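PDB 2AUW: DUF2442 domain-containing protein from Nitrosomonas europaea, which is of unknown function but may bind DNA. Local coordinates for residues 26-40 and 74-86. Sequence-based numbering, arbitrary orientation. Where two conformers were deposited one is given.
Sequences WSTGEVLEVDVGDIL and FGRDNVYAWAKEQ
Tyr80 drives the edge of its ring into the face of Trp26, a T-shaped stack with planes at 80°, where helix 76-86 of this DUF2442 protein packs across an antiparallel three-stranded sheet. The helix runs nearly perpendicular to edge strand 31-35, with 7.4 Å between the two axes. Tyr80 CD1 sits over the centre of the indole, 3.5 Å from Trp26 CD2. With CG anti to the backbone N (chi1 -169°), the Tyr80 phenol reaches past the indole to Glu30, just after the 26-29 turn, and Tyr80 OH donates to Glu30 OE1 at 2.6 Å. That oxygen takes the phenol on its syn lone pair and Thr28 OG1 on its anti one, while Glu30 OE2 forms a salt bridge with Lys84 NZ at 3.0 Å. Both carboxylate oxygens are thus engaged, which would be expected to favour the charged form of Glu30. Bends at chi2 and chi4 bring the lysine back to this acid, its CE lying against Leu32 CD1.

Near the end of the strand, the small Ala83 packs against Val34, CB to CB at 3.9 Å; a water beside them donates to Glu33 O and Ala83 O. Farther on, Phe74 receives Ile39 CG2 and Leu40 CD2 at CZ, and Trp82 presents the edge of its indole to Val36 CG1. Trp69 meets the Phe74 ring as well. Gln86 extends its side chain so that its amide pairs with both backbone groups of Asp35, much as a neighbouring strand would: Gln86 OE1 accepts from Asp35 N (2.7 Å, 174°), and Gln86 NE2 donates in the amide plane to Asp35 O at 2.7 Å.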
loop_
_atom_site.group_PDB
_atom_site.type_symbol
_atom_site.label_atom_id
_atom_site.label_comp_id
_atom_site.label_asym_id
_atom_site.label_seq_id
_atom_site.Cartn_x
_atom_site.Cartn_y
_atom_site.Cartn_z
ATOM N N TRP B 26 -18.669 7.767 -9.226
ATOM C CA TRP B 26 -17.536 7.135 -8.572
ATOM C C TRP B 26 -17.030 7.980 -7.394
ATOM O O TRP B 26 -17.189 9.183 -7.397
ATOM C CB TRP B 26 -16.412 6.899 -9.592
ATOM C CG TRP B 26 -16.914 6.124 -10.816
ATOM C CD1 TRP B 26 -17.538 6.651 -11.920
ATOM C CD2 TRP B 26 -16.871 4.703 -11.013
ATOM N NE1 TRP B 26 -17.883 5.642 -12.808
ATOM C CE2 TRP B 26 -17.492 4.434 -12.273
ATOM C CE3 TRP B 26 -16.364 3.625 -10.259
ATOM C CZ2 TRP B 26 -17.602 3.130 -12.798
ATOM C CZ3 TRP B 26 -16.473 2.311 -10.786
ATOM C CH2 TRP B 26 -17.087 2.088 -12.051
ATOM N N SER B 27 -16.390 7.318 -6.426
ATOM C CA SER B 27 -15.709 7.982 -5.303
ATOM C C SER B 27 -14.595 8.966 -5.697
ATOM O O SER B 27 -14.082 9.710 -4.826
ATOM C CB SER B 27 -15.123 6.914 -4.380
ATOM O OG SER B 27 -14.015 6.307 -5.028
ATOM N N THR B 28 -14.217 8.989 -6.978
ATOM C CA THR B 28 -13.252 9.948 -7.518
ATOM C C THR B 28 -13.890 11.299 -7.829
ATOM O O THR B 28 -13.188 12.241 -8.220
ATOM C CB THR B 28 -12.676 9.456 -8.850
ATOM O OG1 THR B 28 -13.784 9.171 -9.711
ATOM C CG2 THR B 28 -11.808 8.165 -8.660
ATOM N N GLY B 29 -15.205 11.369 -7.702
ATOM C CA GLY B 29 -15.984 12.526 -8.154
ATOM C C GLY B 29 -16.496 12.402 -9.591
ATOM O O GLY B 29 -17.461 13.079 -9.956
ATOM N N GLU B 30 -15.914 11.483 -10.379
ATOM C CA GLU B 30 -16.279 11.338 -11.796
ATOM C C GLU B 30 -17.693 10.829 -11.992
ATOM O O GLU B 30 -18.182 9.986 -11.248
ATOM C CB GLU B 30 -15.291 10.425 -12.549
ATOM C CG GLU B 30 -13.891 10.926 -12.613
ATOM C CD GLU B 30 -12.952 9.790 -12.988
ATOM O OE1 GLU B 30 -12.869 8.816 -12.212
ATOM O OE2 GLU B 30 -12.382 9.854 -14.080
ATOM N N VAL B 31 -18.344 11.354 -13.013
ATOM C CA VAL B 31 -19.652 10.891 -13.450
ATOM C C VAL B 31 -19.452 10.518 -14.929
ATOM O O VAL B 31 -19.113 11.359 -15.751
ATOM C CB VAL B 31 -20.754 11.963 -13.285
ATOM C CG1 VAL B 31 -22.096 11.419 -13.805
ATOM C CG2 VAL B 31 -20.887 12.358 -11.818
ATOM N N LEU B 32 -19.526 9.229 -15.214
ATOM C CA LEU B 32 -19.121 8.709 -16.535
ATOM C C LEU B 32 -20.265 7.908 -17.118
ATOM O O LEU B 32 -20.885 7.104 -16.441
ATOM C CB LEU B 32 -17.892 7.787 -16.407
ATOM C CG LEU B 32 -16.676 8.297 -15.639
ATOM C CD1 LEU B 32 -15.667 7.171 -15.496
ATOM C CD2 LEU B 32 -16.076 9.461 -16.378
ATOM N N GLU B 33 -20.521 8.106 -18.395
ATOM C CA GLU B 33 -21.530 7.320 -19.078
ATOM C C GLU B 33 -20.839 6.234 -19.898
ATOM O O GLU B 33 -19.691 6.371 -20.317
ATOM C CB GLU B 33 -22.427 8.199 -19.972
ATOM C CG GLU B 33 -23.315 9.221 -19.167
ATOM C CD GLU B 33 -24.214 10.104 -20.050
ATOM O OE1 GLU B 33 -24.351 9.835 -21.265
ATOM O OE2 GLU B 33 -24.799 11.075 -19.500
ATOM N N VAL B 34 -21.572 5.160 -20.135
ATOM C CA VAL B 34 -20.961 4.013 -20.813
ATOM C C VAL B 34 -22.056 3.181 -21.471
ATOM O O VAL B 34 -23.113 2.916 -20.861
ATOM C CB VAL B 34 -20.174 3.146 -19.797
ATOM C CG1 VAL B 34 -21.091 2.602 -18.713
ATOM C CG2 VAL B 34 -19.377 1.991 -20.523
ATOM N N ASP B 35 -21.788 2.744 -22.695
ATOM C CA ASP B 35 -22.720 1.862 -23.408
ATOM C C ASP B 35 -22.335 0.422 -23.113
ATOM O O ASP B 35 -21.142 0.054 -23.185
ATOM C CB ASP B 35 -22.637 2.132 -24.907
ATOM C CG ASP B 35 -23.830 1.580 -25.666
ATOM O OD1 ASP B 35 -23.995 0.359 -25.730
ATOM O OD2 ASP B 35 -24.605 2.386 -26.190
ATOM N N VAL B 36 -23.326 -0.390 -22.755
ATOM C CA VAL B 36 -23.097 -1.816 -22.513
ATOM C C VAL B 36 -23.882 -2.705 -23.498
ATOM O O VAL B 36 -23.943 -3.898 -23.303
ATOM C CB VAL B 36 -23.398 -2.266 -21.054
ATOM C CG1 VAL B 36 -22.382 -1.660 -20.082
ATOM C CG2 VAL B 36 -24.860 -1.893 -20.642
ATOM N N GLY B 37 -24.488 -2.097 -24.511
ATOM C CA GLY B 37 -25.348 -2.814 -25.475
ATOM C C GLY B 37 -24.596 -3.892 -26.247
ATOM O O GLY B 37 -25.085 -5.013 -26.407
ATOM N N ASP B 38 -23.409 -3.538 -26.712
ATOM C CA ASP B 38 -22.544 -4.450 -27.474
ATOM C C ASP B 38 -22.152 -5.698 -26.656
ATOM O O ASP B 38 -22.255 -6.833 -27.145
ATOM C CB ASP B 38 -21.289 -3.701 -27.969
ATOM C CG ASP B 38 -21.568 -2.748 -29.144
ATOM O OD1 ASP B 38 -22.631 -2.852 -29.795
ATOM O OD2 ASP B 38 -20.686 -1.896 -29.450
ATOM N N ILE B 39 -21.712 -5.507 -25.408
ATOM C CA ILE B 39 -21.337 -6.638 -24.560
ATOM C C ILE B 39 -22.536 -7.513 -24.192
ATOM O O ILE B 39 -22.440 -8.745 -24.251
ATOM C CB ILE B 39 -20.473 -6.252 -23.289
ATOM C CG1 ILE B 39 -20.094 -7.496 -22.484
ATOM C CG2 ILE B 39 -21.256 -5.360 -22.377
ATOM C CD1 ILE B 39 -19.183 -8.495 -23.181
ATOM N N LEU B 40 -23.664 -6.894 -23.820
ATOM C CA LEU B 40 -24.899 -7.662 -23.534
ATOM C C LEU B 40 -25.281 -8.580 -24.724
ATOM O O LEU B 40 -25.609 -9.753 -24.531
ATOM C CB LEU B 40 -26.048 -6.715 -23.220
ATOM C CG LEU B 40 -25.975 -5.926 -21.896
ATOM C CD1 LEU B 40 -27.071 -4.849 -21.925
ATOM C CD2 LEU B 40 -26.116 -6.829 -20.656
ATOM N N PHE B 74 -21.545 -7.289 -14.388
ATOM C CA PHE B 74 -20.269 -6.625 -14.763
ATOM C C PHE B 74 -19.498 -6.064 -13.582
ATOM O O PHE B 74 -20.020 -5.199 -12.883
ATOM C CB PHE B 74 -20.507 -5.490 -15.742
ATOM C CG PHE B 74 -21.255 -5.886 -16.976
ATOM C CD1 PHE B 74 -22.360 -5.160 -17.383
ATOM C CD2 PHE B 74 -20.838 -6.966 -17.741
ATOM C CE1 PHE B 74 -23.062 -5.505 -18.533
ATOM C CE2 PHE B 74 -21.536 -7.334 -18.901
ATOM C CZ PHE B 74 -22.645 -6.600 -19.300
ATOM N N GLY B 75 -18.248 -6.512 -13.410
ATOM C CA GLY B 75 -17.357 -5.970 -12.367
ATOM C C GLY B 75 -17.203 -4.461 -12.500
ATOM O O GLY B 75 -17.118 -3.938 -13.623
ATOM N N ARG B 76 -17.197 -3.743 -11.367
ATOM C CA ARG B 76 -17.115 -2.266 -11.439
ATOM C C ARG B 76 -15.832 -1.817 -12.148
ATOM O O ARG B 76 -15.849 -0.847 -12.895
ATOM C CB ARG B 76 -17.261 -1.596 -10.052
ATOM C CG ARG B 76 -16.102 -1.847 -9.124
ATOM C CD ARG B 76 -16.350 -1.150 -7.822
ATOM N NE ARG B 76 -15.134 -0.661 -7.159
ATOM C CZ ARG B 76 -14.294 -1.418 -6.446
ATOM N NH1 ARG B 76 -13.223 -0.866 -5.864
ATOM N NH2 ARG B 76 -14.508 -2.727 -6.333
ATOM N N ASP B 77 -14.746 -2.577 -11.985
ATOM C CA ASP B 77 -13.471 -2.201 -12.585
ATOM C C ASP B 77 -13.541 -2.270 -14.115
ATOM O O ASP B 77 -12.992 -1.397 -14.803
ATOM C CB ASP B 77 -12.294 -3.023 -12.014
ATOM C CG ASP B 77 -12.485 -4.549 -12.157
ATOM O OD1 ASP B 77 -13.613 -5.055 -11.986
ATOM O OD2 ASP B 77 -11.495 -5.236 -12.477
ATOM N N ASN B 78 -14.155 -3.332 -14.645
ATOM C CA ASN B 78 -14.343 -3.432 -16.106
ATOM C C ASN B 78 -15.247 -2.310 -16.602
ATOM O O ASN B 78 -14.973 -1.697 -17.615
ATOM C CB ASN B 78 -14.945 -4.793 -16.488
ATOM C CG ASN B 78 -14.164 -5.948 -15.894
ATOM O OD1 ASN B 78 -12.943 -6.003 -15.989
ATOM N ND2 ASN B 78 -14.863 -6.832 -15.213
ATOM N N VAL B 79 -16.337 -2.042 -15.882
ATOM C CA VAL B 79 -17.258 -0.960 -16.320
ATOM C C VAL B 79 -16.547 0.380 -16.383
ATOM O O VAL B 79 -16.683 1.126 -17.349
ATOM C CB VAL B 79 -18.530 -0.860 -15.455
ATOM C CG1 VAL B 79 -19.322 0.396 -15.877
ATOM C CG2 VAL B 79 -19.385 -2.124 -15.655
ATOM N N TYR B 80 -15.739 0.663 -15.350
ATOM C CA TYR B 80 -14.916 1.880 -15.354
ATOM C C TYR B 80 -13.998 1.953 -16.595
ATOM O O TYR B 80 -13.960 2.973 -17.315
ATOM C CB TYR B 80 -14.124 1.933 -14.033
ATOM C CG TYR B 80 -13.433 3.220 -13.764
ATOM C CD1 TYR B 80 -14.102 4.273 -13.096
ATOM C CD2 TYR B 80 -12.109 3.403 -14.129
ATOM C CE1 TYR B 80 -13.457 5.465 -12.819
ATOM C CE2 TYR B 80 -11.458 4.607 -13.874
ATOM C CZ TYR B 80 -12.147 5.629 -13.215
ATOM O OH TYR B 80 -11.461 6.786 -12.962
ATOM N N ALA B 81 -13.254 0.868 -16.846
ATOM C CA ALA B 81 -12.387 0.776 -18.037
ATOM C C ALA B 81 -13.140 1.040 -19.352
ATOM O O ALA B 81 -12.634 1.781 -20.221
ATOM C CB ALA B 81 -11.712 -0.584 -18.100
ATOM N N TRP B 82 -14.323 0.447 -19.490
ATOM C CA TRP B 82 -15.118 0.610 -20.737
ATOM C C TRP B 82 -15.555 2.049 -20.886
ATOM O O TRP B 82 -15.580 2.581 -21.999
ATOM C CB TRP B 82 -16.366 -0.271 -20.741
ATOM C CG TRP B 82 -16.091 -1.712 -20.518
ATOM C CD1 TRP B 82 -14.892 -2.337 -20.692
ATOM C CD2 TRP B 82 -17.011 -2.710 -20.081
ATOM N NE1 TRP B 82 -15.000 -3.666 -20.373
ATOM C CE2 TRP B 82 -16.287 -3.924 -19.992
ATOM C CE3 TRP B 82 -18.377 -2.707 -19.741
ATOM C CZ2 TRP B 82 -16.881 -5.118 -19.576
ATOM C CZ3 TRP B 82 -18.964 -3.893 -19.349
ATOM C CH2 TRP B 82 -18.201 -5.089 -19.255
ATOM N N ALA B 83 -15.877 2.687 -19.753
ATOM C CA ALA B 83 -16.330 4.069 -19.788
ATOM C C ALA B 83 -15.189 4.936 -20.294
ATOM O O ALA B 83 -15.384 5.824 -21.158
ATOM C CB ALA B 83 -16.794 4.525 -18.381
ATOM N N LYS B 84 -13.982 4.695 -19.764
ATOM C CA LYS B 84 -12.791 5.454 -20.223
ATOM C C LYS B 84 -12.503 5.223 -21.721
ATOM O O LYS B 84 -12.325 6.176 -22.512
ATOM C CB LYS B 84 -11.556 5.109 -19.385
ATOM C CG LYS B 84 -11.624 5.629 -17.929
ATOM C CD LYS B 84 -12.118 7.077 -17.894
ATOM C CE LYS B 84 -12.282 7.605 -16.472
ATOM N NZ LYS B 84 -10.986 8.162 -16.082
ATOM N N GLU B 85 -12.462 3.952 -22.103
ATOM C CA GLU B 85 -12.173 3.547 -23.482
ATOM C C GLU B 85 -13.186 4.141 -24.478
ATOM O O GLU B 85 -12.806 4.720 -25.520
ATOM C CB GLU B 85 -12.114 2.020 -23.537
ATOM C CG GLU B 85 -10.871 1.448 -22.806
ATOM C CD GLU B 85 -10.970 -0.035 -22.538
ATOM O OE1 GLU B 85 -11.856 -0.669 -23.157
ATOM O OE2 GLU B 85 -10.167 -0.583 -21.730
ATOM N N GLN B 86 -14.456 4.100 -24.119
ATOM C CA GLN B 86 -15.500 4.687 -24.966
ATOM C C GLN B 86 -15.403 6.212 -25.104
ATOM O O GLN B 86 -15.941 6.775 -26.058
ATOM C CB GLN B 86 -16.892 4.280 -24.486
ATOM C CG GLN B 86 -17.214 2.825 -24.713
ATOM C CD GLN B 86 -18.566 2.460 -24.163
ATOM O OE1 GLN B 86 -19.429 3.327 -23.978
ATOM N NE2 GLN B 86 -18.761 1.178 -23.874
HETATM O O HOH W 1 -17.566 7.072 -21.989
#